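Local coordinates for protein putative xanthine dehydrogenase YAGS fad-binding subunit (Escherichia coli, PDB 5G5G) that carries the molybdenum cofactor of a periplasmic aldehyde oxidase of the xanthine dehydrogenase family, and probably oxidises aldehydes to carboxylic acids, at residues Gln478-Met483 against Ser517-Ala522; Tyr52-Ala57 against Ala111-Val116; His589-Gly594 against Ser699-Asn704; Gln148-Pro153 against Gly335-Thr340. All coordinates share one frame; numbering follows the deposited sequence. Where two conformers were deposited one is given.

Contact 1: residues Gln478-Met483 against Ser517-Ala522; sequences QTAAEM and SGVYAA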
loop_
_atom_site.group_PDB
_atom_site.type_symbol
_atom_site.label_atom_id
_atom_site.label_comp_id
_atom_site.label_asym_id
_atom_site.label_seq_id
_atom_site.Cartn_x
_atom_site.Cartn_y
_atom_site.Cartn_z
ATOM N N GLN C 478 -11.241 -26.430 6.120
ATOM C CA GLN C 478 -12.620 -26.745 5.736
ATOM C C GLN C 478 -12.708 -27.990 4.851
ATOM O O GLN C 478 -13.646 -28.838 5.012
ATOM C CB GLN C 478 -13.279 -25.575 5.064
ATOM C CG GLN C 478 -13.502 -24.356 5.975
ATOM C CD GLN C 478 -13.944 -23.116 5.179
ATOM O OE1 GLN C 478 -13.171 -22.189 4.917
ATOM N NE2 GLN C 478 -15.212 -23.107 4.770
ATOM N N THR C 479 -11.755 -28.097 3.925
ATOM C CA THR C 479 -11.677 -29.237 3.000
ATOM C C THR C 479 -11.445 -30.547 3.713
ATOM O O THR C 479 -12.206 -31.526 3.565
ATOM C CB THR C 479 -10.614 -29.007 1.909
ATOM O OG1 THR C 479 -10.909 -27.788 1.193
ATOM C CG2 THR C 479 -10.570 -30.193 0.945
ATOM N N ALA C 480 -10.448 -30.570 4.589
ATOM C CA ALA C 480 -10.204 -31.760 5.361
ATOM C C ALA C 480 -11.367 -32.138 6.298
ATOM O O ALA C 480 -11.749 -33.305 6.405
ATOM C CB ALA C 480 -8.910 -31.637 6.124
ATOM N N ALA C 481 -11.941 -31.129 6.966
ATOM C CA ALA C 481 -13.063 -31.372 7.838
ATOM C C ALA C 481 -14.232 -32.012 7.054
ATOM O O ALA C 481 -14.903 -32.939 7.532
ATOM C CB ALA C 481 -13.497 -30.061 8.489
ATOM N N GLU C 482 -14.514 -31.457 5.876
ATOM C CA GLU C 482 -15.586 -31.948 5.040
ATOM C C GLU C 482 -15.352 -33.395 4.656
ATOM O O GLU C 482 -16.264 -34.222 4.736
ATOM C CB GLU C 482 -15.707 -31.123 3.759
ATOM C CG GLU C 482 -16.969 -31.449 2.967
ATOM C CD GLU C 482 -18.204 -30.732 3.507
ATOM O OE1 GLU C 482 -18.180 -29.462 3.543
ATOM O OE2 GLU C 482 -19.176 -31.419 3.862
ATOM N N MET C 483 -14.131 -33.687 4.226
ATOM C CA MET C 483 -13.800 -35.045 3.726
ATOM C C MET C 483 -13.826 -36.123 4.809
ATOM O O MET C 483 -14.158 -37.272 4.534
ATOM C CB MET C 483 -12.447 -35.002 3.053
ATOM C CG MET C 483 -12.412 -34.202 1.763
ATOM S SD MET C 483 -13.421 -34.879 0.457
ATOM C CE MET C 483 -12.546 -36.363 -0.047
ATOM N N SER C 517 -7.656 -29.148 -3.736
ATOM C CA SER C 517 -7.725 -30.387 -4.515
ATOM C C SER C 517 -6.654 -31.398 -4.099
ATOM O O SER C 517 -6.885 -32.597 -4.140
ATOM C CB SER C 517 -7.681 -30.147 -6.012
ATOM O OG SER C 517 -8.857 -29.459 -6.430
ATOM N N GLY C 518 -5.460 -30.929 -3.743
ATOM C CA GLY C 518 -4.460 -31.900 -3.278
ATOM C C GLY C 518 -4.856 -32.457 -1.916
ATOM O O GLY C 518 -4.630 -33.615 -1.629
ATOM N N VAL C 519 -5.460 -31.626 -1.069
ATOM C CA VAL C 519 -5.991 -32.126 0.209
ATOM C C VAL C 519 -7.121 -33.126 -0.052
ATOM O O VAL C 519 -7.145 -34.225 0.544
ATOM C CB VAL C 519 -6.429 -30.945 1.158
ATOM C CG1 VAL C 519 -7.227 -31.466 2.364
ATOM C CG2 VAL C 519 -5.231 -30.152 1.578
ATOM N N TYR C 520 -7.977 -32.829 -1.023
ATOM C CA TYR C 520 -8.986 -33.783 -1.478
ATOM C C TYR C 520 -8.361 -35.143 -1.815
ATOM O O TYR C 520 -8.823 -36.204 -1.355
ATOM C CB TYR C 520 -9.761 -33.222 -2.685
ATOM C CG TYR C 520 -10.801 -34.153 -3.242
ATOM C CD1 TYR C 520 -10.463 -35.182 -4.136
ATOM C CD2 TYR C 520 -12.131 -34.060 -2.819
ATOM C CE1 TYR C 520 -11.410 -36.058 -4.622
ATOM C CE2 TYR C 520 -13.093 -34.925 -3.314
ATOM C CZ TYR C 520 -12.727 -35.929 -4.209
ATOM O OH TYR C 520 -13.692 -36.795 -4.681
ATOM N N ALA C 521 -7.287 -35.109 -2.597
ATOM C CA ALA C 521 -6.630 -36.335 -3.034
ATOM C C ALA C 521 -6.082 -37.094 -1.847
ATOM O O ALA C 521 -6.297 -38.303 -1.742
ATOM C CB ALA C 521 -5.543 -36.001 -4.024
ATOM N N ALA C 522 -5.425 -36.379 -0.931
ATOM C CA ALA C 522 -4.860 -37.008 0.279
ATOM C C ALA C 522 -5.984 -37.588 1.176
ATOM O O ALA C 522 -5.884 -38.714 1.658
ATOM C CB ALA C 522 -3.956 -36.066 1.042
#
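Tyr520 sets its ring trans to its own backbone N (chi1 179°), while the Met483 chain bends at its second and third torsions, and these two choices bring a thioether onto an aromatic face. The result is a Met-aromatic contact inside a pair of packed helices, 478-483 and 517-522, whose axes cross at -29° and approach to 9.3 Å. Their N-to-C directions are roughly aligned, and no hydrogen bond joins the two segments, though Met483 O accepts one from Arg527 farther along the second helix. Met483 CE lies over the ring of Tyr520, 4.0 Å from its centroid and 29° off the normal, a CH-pi contact. The sulfur sits obliquely to the ring, 3.6 Å from Tyr520 CD2, and the two side chains meet at about a right angle. With a serine here in place of Tyr520, the Met483 methyl would probably lose its aromatic platform, leaving a gap between the helices in which the thioether could turn. One helical turn earlier, Thr479 directs CG2 across the interface and keeps OG1 for Ile475 O of its own helix, so its polar end is satisfied without the partner. Ala480 and Val519 also both touch Val461 of strand 459-462, which places the helix pair against a sheet of the cofactor-binding domain; the side chain of Thr479 is about 9 Å from the bound pterin cytosine dinucleotide. Between the helices Val519 CG1 lies 3.8 Å from Thr479 CG2 and 4.1 Å from Ala480 CB.

Contact 2: residues Tyr52-Ala57 against Ala111-Val116; sequences YIVGSA and AIALVV
A classic beta bulge, in which Ile112 and Ala113 both face Val54, interrupts an otherwise regular antiparallel pairing of strands 52-55 and 111-116. Val54 O receives a nearly straight bond from Ile112 N (2.8 Å, 176° at the hydrogen) and a weak one from Ala113 N at 3.4 Å. Val54 N donates to Ala113 O of the same strand at 2.9 Å, approaching from above the carbonyl plane. Beyond the bulge Tyr52 and Val115 form a second hydrogen-bonded pair, with Tyr52 N reaching Val115 O at 2.8 Å and Val115 N returning a bond to Tyr52 O. Within the mixed sheet that the hammerhead domain shares, the two strands lie side by side between strands 77-82 and 266-269. Side chains follow the bulge. Ile112 holds CG1 between its own N and carbonyl carbon (chi1 61°), which lays that carbon 3.4 Å from Val54 O and 4.0 Å from Val54 CG1, while Ala113 CB meets Val54 CB. On the face that carries Leu114 and Ala111, helix 250-262 packs through Leu254 and Ala258; Tyr52 and Val115, on the other, meet helix 120-127. Leu114 swings CD1 back to within 3.5 Å of Tyr52 N.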
loop_
_atom_site.group_PDB
_atom_site.type_symbol
_atom_site.label_atom_id
_atom_site.label_comp_id
_atom_site.label_asym_id
_atom_site.label_seq_id
_atom_site.Cartn_x
_atom_site.Cartn_y
_atom_site.Cartn_z
ATOM N N TYR C 52 22.182 -4.682 6.513
ATOM C CA TYR C 52 21.571 -3.522 5.963
ATOM C C TYR C 52 22.060 -3.363 4.519
ATOM O O TYR C 52 23.273 -3.277 4.258
ATOM C CB TYR C 52 21.815 -2.293 6.827
ATOM C CG TYR C 52 20.840 -1.172 6.570
ATOM C CD1 TYR C 52 21.022 -0.287 5.497
ATOM C CD2 TYR C 52 19.753 -0.980 7.398
ATOM C CE1 TYR C 52 20.127 0.752 5.267
ATOM C CE2 TYR C 52 18.846 0.035 7.190
ATOM C CZ TYR C 52 19.039 0.903 6.128
ATOM O OH TYR C 52 18.138 1.906 5.908
ATOM N N ILE C 53 21.101 -3.328 3.603
ATOM C CA ILE C 53 21.356 -3.252 2.173
ATOM C C ILE C 53 21.890 -1.902 1.685
ATOM O O ILE C 53 21.420 -0.867 2.123
ATOM C CB ILE C 53 20.037 -3.631 1.464
ATOM C CG1 ILE C 53 20.312 -4.713 0.473
ATOM C CG2 ILE C 53 19.177 -2.444 1.067
ATOM C CD1 ILE C 53 19.989 -5.994 1.185
ATOM N N VAL C 54 22.857 -1.937 0.758
ATOM C CA VAL C 54 23.286 -0.753 0.005
ATOM C C VAL C 54 22.843 -0.949 -1.437
ATOM O O VAL C 54 23.203 -1.941 -2.088
ATOM C CB VAL C 54 24.797 -0.554 0.056
ATOM C CG1 VAL C 54 25.242 0.680 -0.719
ATOM C CG2 VAL C 54 25.251 -0.485 1.519
ATOM N N GLY C 55 22.084 0.012 -1.937
ATOM C CA GLY C 55 21.546 -0.043 -3.307
ATOM C C GLY C 55 22.236 0.921 -4.246
ATOM O O GLY C 55 22.842 1.902 -3.807
ATOM N N SER C 56 22.224 0.593 -5.535
ATOM C CA SER C 56 22.869 1.433 -6.533
ATOM C C SER C 56 22.329 2.859 -6.509
ATOM O O SER C 56 21.100 3.100 -6.507
ATOM C CB SER C 56 22.639 0.890 -7.934
ATOM O OG SER C 56 23.270 1.779 -8.857
ATOM N N ALA C 57 23.252 3.800 -6.566
ATOM C CA ALA C 57 22.912 5.227 -6.644
ATOM C C ALA C 57 22.607 5.682 -8.085
ATOM O O ALA C 57 22.128 6.808 -8.276
ATOM C CB ALA C 57 24.011 6.082 -6.033
ATOM N N ALA C 111 20.734 -4.078 -5.455
ATOM C CA ALA C 111 21.591 -4.295 -4.294
ATOM C C ALA C 111 23.057 -4.461 -4.723
ATOM O O ALA C 111 23.351 -5.216 -5.664
ATOM C CB ALA C 111 21.160 -5.501 -3.525
ATOM N N ILE C 112 23.974 -3.772 -4.048
ATOM C CA ILE C 112 25.413 -3.896 -4.336
ATOM C C ILE C 112 26.268 -4.305 -3.151
ATOM O O ILE C 112 27.437 -4.675 -3.323
ATOM C CB ILE C 112 26.015 -2.654 -5.025
ATOM C CG1 ILE C 112 25.879 -1.408 -4.121
ATOM C CG2 ILE C 112 25.347 -2.457 -6.370
ATOM C CD1 ILE C 112 26.604 -0.182 -4.654
ATOM N N ALA C 113 25.725 -4.189 -1.948
ATOM C CA ALA C 113 26.461 -4.580 -0.758
ATOM C C ALA C 113 25.485 -4.793 0.404
ATOM O O ALA C 113 24.308 -4.358 0.348
ATOM C CB ALA C 113 27.537 -3.565 -0.386
ATOM N N LEU C 114 25.980 -5.500 1.427
ATOM C CA LEU C 114 25.222 -5.677 2.676
ATOM C C LEU C 114 26.177 -5.518 3.835
ATOM O O LEU C 114 27.172 -6.219 3.900
ATOM C CB LEU C 114 24.564 -7.061 2.758
ATOM C CG LEU C 114 23.705 -7.286 4.022
ATOM C CD1 LEU C 114 22.275 -6.848 3.744
ATOM C CD2 LEU C 114 23.778 -8.726 4.492
ATOM N N VAL C 115 25.897 -4.571 4.735
ATOM C CA VAL C 115 26.720 -4.466 5.942
ATOM C C VAL C 115 26.037 -5.255 7.053
ATOM O O VAL C 115 24.840 -5.038 7.274
ATOM C CB VAL C 115 26.864 -3.013 6.401
ATOM C CG1 VAL C 115 27.691 -2.925 7.665
ATOM C CG2 VAL C 115 27.497 -2.154 5.319
ATOM N N VAL C 116 26.778 -6.128 7.742
ATOM C CA VAL C 116 26.276 -6.966 8.810
ATOM C C VAL C 116 26.858 -6.406 10.096
ATOM O O VAL C 116 28.077 -6.197 10.177
ATOM C CB VAL C 116 26.811 -8.414 8.627
ATOM C CG1 VAL C 116 26.291 -9.317 9.721
ATOM C CG2 VAL C 116 26.383 -8.920 7.274
#

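Contact 3: residues His589-Gly594 against Ser699-Asn704; sequences HFVEVG and SAAIAN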
loop_
_atom_site.group_PDB
_atom_site.type_symbol
_atom_site.label_atom_id
_atom_site.label_comp_id
_atom_site.label_asym_id
_atom_site.label_seq_id
_atom_site.Cartn_x
_atom_site.Cartn_y
_atom_site.Cartn_z
ATOM N N HIS C 589 -18.621 -5.271 -12.672
ATOM C CA HIS C 589 -18.307 -4.217 -11.733
ATOM C C HIS C 589 -19.110 -2.982 -12.003
ATOM O O HIS C 589 -19.105 -2.488 -13.151
ATOM C CB HIS C 589 -16.840 -3.842 -11.850
ATOM C CG HIS C 589 -15.915 -4.893 -11.346
ATOM N ND1 HIS C 589 -15.819 -5.216 -10.009
ATOM C CD2 HIS C 589 -15.101 -5.743 -12.001
ATOM C CE1 HIS C 589 -14.943 -6.187 -9.862
ATOM N NE2 HIS C 589 -14.500 -6.533 -11.054
ATOM N N PHE C 590 -19.788 -2.484 -10.960
ATOM C CA PHE C 590 -20.708 -1.330 -11.060
ATOM C C PHE C 590 -20.287 -0.307 -10.015
ATOM O O PHE C 590 -20.095 -0.682 -8.854
ATOM C CB PHE C 590 -22.177 -1.741 -10.814
ATOM C CG PHE C 590 -22.757 -2.583 -11.885
ATOM C CD1 PHE C 590 -22.514 -3.957 -11.897
ATOM C CD2 PHE C 590 -23.522 -2.016 -12.922
ATOM C CE1 PHE C 590 -23.030 -4.745 -12.911
ATOM C CE2 PHE C 590 -24.087 -2.812 -13.898
ATOM C CZ PHE C 590 -23.803 -4.193 -13.923
ATOM N N VAL C 591 -20.033 0.936 -10.428
ATOM C CA VAL C 591 -19.506 1.970 -9.549
ATOM C C VAL C 591 -20.273 3.266 -9.671
ATOM O O VAL C 591 -20.665 3.668 -10.784
ATOM C CB VAL C 591 -18.021 2.288 -9.910
ATOM C CG1 VAL C 591 -17.520 3.458 -9.097
ATOM C CG2 VAL C 591 -17.165 1.049 -9.739
ATOM N N GLU C 592 -20.485 3.915 -8.533
ATOM C CA GLU C 592 -20.983 5.275 -8.499
ATOM C C GLU C 592 -19.875 6.161 -7.958
ATOM O O GLU C 592 -19.266 5.821 -6.897
ATOM C CB GLU C 592 -22.271 5.360 -7.648
ATOM C CG GLU C 592 -22.841 6.769 -7.496
ATOM C CD GLU C 592 -24.038 6.812 -6.555
ATOM O OE1 GLU C 592 -25.041 6.155 -6.807
ATOM O OE2 GLU C 592 -23.989 7.553 -5.570
ATOM N N VAL C 593 -19.558 7.251 -8.667
ATOM C CA VAL C 593 -18.531 8.172 -8.212
ATOM C C VAL C 593 -19.075 9.563 -8.052
ATOM O O VAL C 593 -20.114 9.916 -8.665
ATOM C CB VAL C 593 -17.350 8.326 -9.180
ATOM C CG1 VAL C 593 -16.690 7.010 -9.319
ATOM C CG2 VAL C 593 -17.817 8.866 -10.541
ATOM N N GLY C 594 -18.360 10.375 -7.268
ATOM C CA GLY C 594 -18.650 11.788 -7.215
ATOM C C GLY C 594 -17.398 12.503 -7.728
ATOM O O GLY C 594 -16.275 12.081 -7.420
ATOM N N SER C 699 -10.983 -0.732 -12.353
ATOM C CA SER C 699 -10.504 0.615 -12.638
ATOM C C SER C 699 -11.277 1.224 -13.813
ATOM O O SER C 699 -11.572 2.418 -13.820
ATOM C CB SER C 699 -8.998 0.596 -12.949
ATOM O OG SER C 699 -8.313 0.124 -11.808
ATOM N N ALA C 700 -11.571 0.406 -14.819
ATOM C CA ALA C 700 -12.333 0.962 -15.938
ATOM C C ALA C 700 -13.765 1.283 -15.539
ATOM O O ALA C 700 -14.358 2.228 -16.059
ATOM C CB ALA C 700 -12.368 0.026 -17.114
ATOM N N ALA C 701 -14.376 0.475 -14.674
ATOM C CA ALA C 701 -15.716 0.845 -14.189
ATOM C C ALA C 701 -15.681 2.212 -13.508
ATOM O O ALA C 701 -16.533 3.026 -13.774
ATOM C CB ALA C 701 -16.286 -0.185 -13.258
ATOM N N ILE C 702 -14.624 2.507 -12.728
ATOM C CA ILE C 702 -14.470 3.844 -12.163
ATOM C C ILE C 702 -14.269 4.936 -13.244
ATOM O O ILE C 702 -14.883 6.005 -13.196
ATOM C CB ILE C 702 -13.320 3.829 -11.141
ATOM C CG1 ILE C 702 -13.701 2.864 -10.000
ATOM C CG2 ILE C 702 -12.991 5.247 -10.627
ATOM C CD1 ILE C 702 -12.504 2.559 -9.111
ATOM N N ALA C 703 -13.373 4.697 -14.182
ATOM C CA ALA C 703 -13.178 5.626 -15.299
ATOM C C ALA C 703 -14.476 5.922 -16.064
ATOM O O ALA C 703 -14.774 7.091 -16.334
ATOM C CB ALA C 703 -12.130 5.092 -16.275
ATOM N N ASN C 704 -15.250 4.872 -16.358
ATOM C CA ASN C 704 -16.494 5.007 -17.062
ATOM C C ASN C 704 -17.516 5.825 -16.219
ATOM O O ASN C 704 -18.302 6.584 -16.759
ATOM C CB ASN C 704 -17.017 3.647 -17.404
ATOM C CG ASN C 704 -16.182 2.935 -18.506
ATOM O OD1 ASN C 704 -15.455 3.554 -19.262
ATOM N ND2 ASN C 704 -16.347 1.655 -18.605
#
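Ala701 and Ile702 of helix 699-704 meet Val591 and its neighbours on strand 589-594, and the pairing illustrates how a helix can be laid on a sheet: no hydrogen bond joins the two segments, which meet through apolar groups. The axes pass 7.5 Å apart and the directions differ by 42°. The methyl contacts come first. Val591 CG2 is shared between the two helix residues, 3.8 Å from Ala701 CB and 3.9 Å from Ile702 CG1. Val591 CG1 touches the same Ile702 carbon at 4.0 Å, so both branches of the valine face one carbon of the isoleucine. With CG1 anti to the carbonyl carbon (chi1 -62°), Ile702 leaves CG2 anti to the backbone N, and this branch meets Val593 CG1 at a looser 4.3 Å. The second kind of contact involves backbone: Ala701 CB lies 3.6 Å from His589 O, and His589 adds only its CB, at 4.0 Å from the same methyl. A small residue at this point of the helix is consistent with the close approach of the strand. Polar side chains turn to other partners: Asn704 donates from ND2 to Glu362 O and to Val435 O, the latter bonding the helix to the neighbouring strand 429-441, and Glu592, on the far face of its strand, makes salt bridges with Arg605 and Arg606. In the fold, strand 584-596 runs between strands 429-441 and 602-612, and helix 698-710 covers this sheet, with helices 619-638 and 354-372 packed beside it.

Contact 4: residues Gln148-Pro153 against Gly335-Thr340; sequences QAVNQP and GLRLAT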
loop_
_atom_site.group_PDB
_atom_site.type_symbol
_atom_site.label_atom_id
_atom_site.label_comp_id
_atom_site.label_asym_id
_atom_site.label_seq_id
_atom_site.Cartn_x
_atom_site.Cartn_y
_atom_site.Cartn_z
ATOM N N GLN C 148 7.853 3.913 -30.983
ATOM C CA GLN C 148 7.917 4.070 -32.438
ATOM C C GLN C 148 8.793 2.994 -33.053
ATOM O O GLN C 148 8.432 2.417 -34.096
ATOM C CB GLN C 148 8.441 5.455 -32.826
ATOM C CG GLN C 148 8.167 5.858 -34.277
ATOM C CD GLN C 148 8.907 7.127 -34.673
ATOM O OE1 GLN C 148 9.651 7.715 -33.867
ATOM N NE2 GLN C 148 8.720 7.553 -35.908
ATOM N N ALA C 149 9.900 2.691 -32.378
ATOM C CA ALA C 149 10.878 1.729 -32.867
ATOM C C ALA C 149 10.529 0.241 -32.713
ATOM O O ALA C 149 11.206 -0.590 -33.320
ATOM C CB ALA C 149 12.221 1.999 -32.226
ATOM N N VAL C 150 9.536 -0.117 -31.895
ATOM C CA VAL C 150 9.166 -1.529 -31.743
ATOM C C VAL C 150 7.868 -1.775 -32.504
ATOM O O VAL C 150 6.784 -1.395 -32.056
ATOM C CB VAL C 150 9.007 -1.931 -30.256
ATOM C CG1 VAL C 150 8.759 -3.433 -30.149
ATOM C CG2 VAL C 150 10.244 -1.546 -29.468
ATOM N N ASN C 151 7.959 -2.431 -33.645
ATOM C CA ASN C 151 6.757 -2.700 -34.434
ATOM C C ASN C 151 6.585 -4.179 -34.758
ATOM O O ASN C 151 5.734 -4.525 -35.551
ATOM C CB ASN C 151 6.721 -1.822 -35.684
ATOM C CG ASN C 151 8.047 -1.784 -36.374
ATOM O OD1 ASN C 151 8.556 -2.811 -36.814
ATOM N ND2 ASN C 151 8.656 -0.608 -36.414
ATOM N N GLN C 152 7.359 -5.049 -34.126
ATOM C CA GLN C 152 7.282 -6.499 -34.325
ATOM C C GLN C 152 7.113 -7.124 -32.954
ATOM O O GLN C 152 7.638 -6.560 -31.974
ATOM C CB GLN C 152 8.609 -7.028 -34.885
ATOM C CG GLN C 152 9.153 -6.297 -36.105
ATOM C CD GLN C 152 8.339 -6.646 -37.297
ATOM O OE1 GLN C 152 8.380 -7.795 -37.730
ATOM N NE2 GLN C 152 7.570 -5.680 -37.839
ATOM N N PRO C 153 6.450 -8.302 -32.861
ATOM C CA PRO C 153 6.315 -9.004 -31.593
ATOM C C PRO C 153 7.565 -9.742 -31.166
ATOM O O PRO C 153 8.439 -9.959 -31.971
ATOM C CB PRO C 153 5.237 -10.064 -31.893
ATOM C CG PRO C 153 5.339 -10.315 -33.327
ATOM C CD PRO C 153 5.720 -9.007 -33.937
ATOM N N GLY C 335 -1.683 -8.365 -30.499
ATOM C CA GLY C 335 -0.250 -8.391 -30.546
ATOM C C GLY C 335 0.409 -7.668 -29.416
ATOM O O GLY C 335 -0.079 -6.630 -28.961
ATOM N N LEU C 336 1.537 -8.217 -28.964
ATOM C CA LEU C 336 2.384 -7.563 -27.970
ATOM C C LEU C 336 3.622 -6.981 -28.611
ATOM O O LEU C 336 4.175 -7.542 -29.576
ATOM C CB LEU C 336 2.806 -8.532 -26.835
ATOM C CG LEU C 336 1.695 -9.105 -25.972
ATOM C CD1 LEU C 336 2.284 -10.117 -24.983
ATOM C CD2 LEU C 336 0.926 -7.984 -25.277
ATOM N N ARG C 337 4.089 -5.872 -28.043
ATOM C CA ARG C 337 5.321 -5.223 -28.473
ATOM C C ARG C 337 6.147 -4.944 -27.216
ATOM O O ARG C 337 5.653 -4.299 -26.282
ATOM C CB ARG C 337 4.992 -3.960 -29.222
ATOM C CG ARG C 337 4.017 -4.156 -30.435
ATOM C CD ARG C 337 4.721 -4.766 -31.552
ATOM N NE ARG C 337 3.790 -4.931 -32.701
ATOM C CZ ARG C 337 3.006 -5.989 -32.928
ATOM N NH1 ARG C 337 3.055 -7.046 -32.137
ATOM N NH2 ARG C 337 2.261 -6.026 -34.052
ATOM N N LEU C 338 7.389 -5.422 -27.212
ATOM C CA LEU C 338 8.219 -5.358 -26.017
ATOM C C LEU C 338 9.441 -4.468 -26.261
ATOM O O LEU C 338 10.332 -4.838 -27.038
ATOM C CB LEU C 338 8.634 -6.792 -25.620
ATOM C CG LEU C 338 9.472 -6.860 -24.340
ATOM C CD1 LEU C 338 8.809 -6.262 -23.128
ATOM C CD2 LEU C 338 9.826 -8.319 -24.140
ATOM N N ALA C 339 9.479 -3.311 -25.615
ATOM C CA ALA C 339 10.654 -2.431 -25.669
ATOM C C ALA C 339 11.658 -2.862 -24.624
ATOM O O ALA C 339 11.308 -3.528 -23.640
ATOM C CB ALA C 339 10.255 -0.987 -25.414
ATOM N N THR C 340 12.889 -2.394 -24.822
ATOM C CA THR C 340 13.920 -2.512 -23.796
ATOM C C THR C 340 14.001 -1.225 -22.983
ATOM O O THR C 340 14.264 -0.166 -23.532
ATOM C CB THR C 340 15.256 -2.868 -24.444
ATOM O OG1 THR C 340 15.070 -4.142 -25.050
ATOM C CG2 THR C 340 16.360 -2.987 -23.387
HETATM O O HOH W 1 8.332 -7.040 -29.445
#
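Across one face of the Arg337 guanidinium lie Gln152 CA and Pro153 N, while Asn151 O comes in obliquely, 3.5 Å from Arg337 NE. At the group's edge, NH1 donates to Leu336 O (2.8 Å), a partner only 6° out of the guanidinium plane, although the nitrogen itself stands above the plane of that carbonyl. NH1 also forms a salt bridge with Asp159, and these two ties together probably restrain the rotation of the flat group; NH2 adds a long, weak ion pair with Glu305, so the charge is probably well balanced. The arginine reaches this place by a bend at its second torsion (chi2 -75°), which brings it side by side with Pro153, the two pointing the same way, with Pro153 CB 3.7 Å from Arg337 NH1. With a leucine in its place, Asp159 would probably be left without its positive mate, and the Gln152-Pro153 backbone would lose the flat surface it rests on. Leu336 O, already gripped by NH1, also receives a CH contact from Pro153 CA at 3.3 Å. A water bridges the two segments, donating to Gln152 O at 2.7 Å and accepting from Leu338 N at 2.9 Å. Farther along, Val150 divides its branches, CG1 against Leu338 O and CG2 against Ala339 CB at 4.1 Å. The arrangement is that of a connecting segment laid along a sheet: 148-153 follows strand 331-340 without regular pairing before the chain enters strand 160-162, the antiparallel edge partner of that same strand.

Following the chain from its N terminus, contact 2 comes first, closing a loop of 53 intervening residues within the hammerhead domain by pairing two strands. Contact 4 follows and closes a much longer one, 181 residues, fastening an early connecting segment to strand 331-340 of the first cofactor-binding range. Contact 1 then closes the shortest, 33 residues, between two helices of the second such range, and contact 3 ends the series by bringing helix 698-710 back to strand 584-596 over 104 residues. None nests in or crosses another. Contacts 1 and 4 lie on opposite sides of the chain's centre; contacts 2 and 4 approach nearest, about 17 Å between nearest atoms.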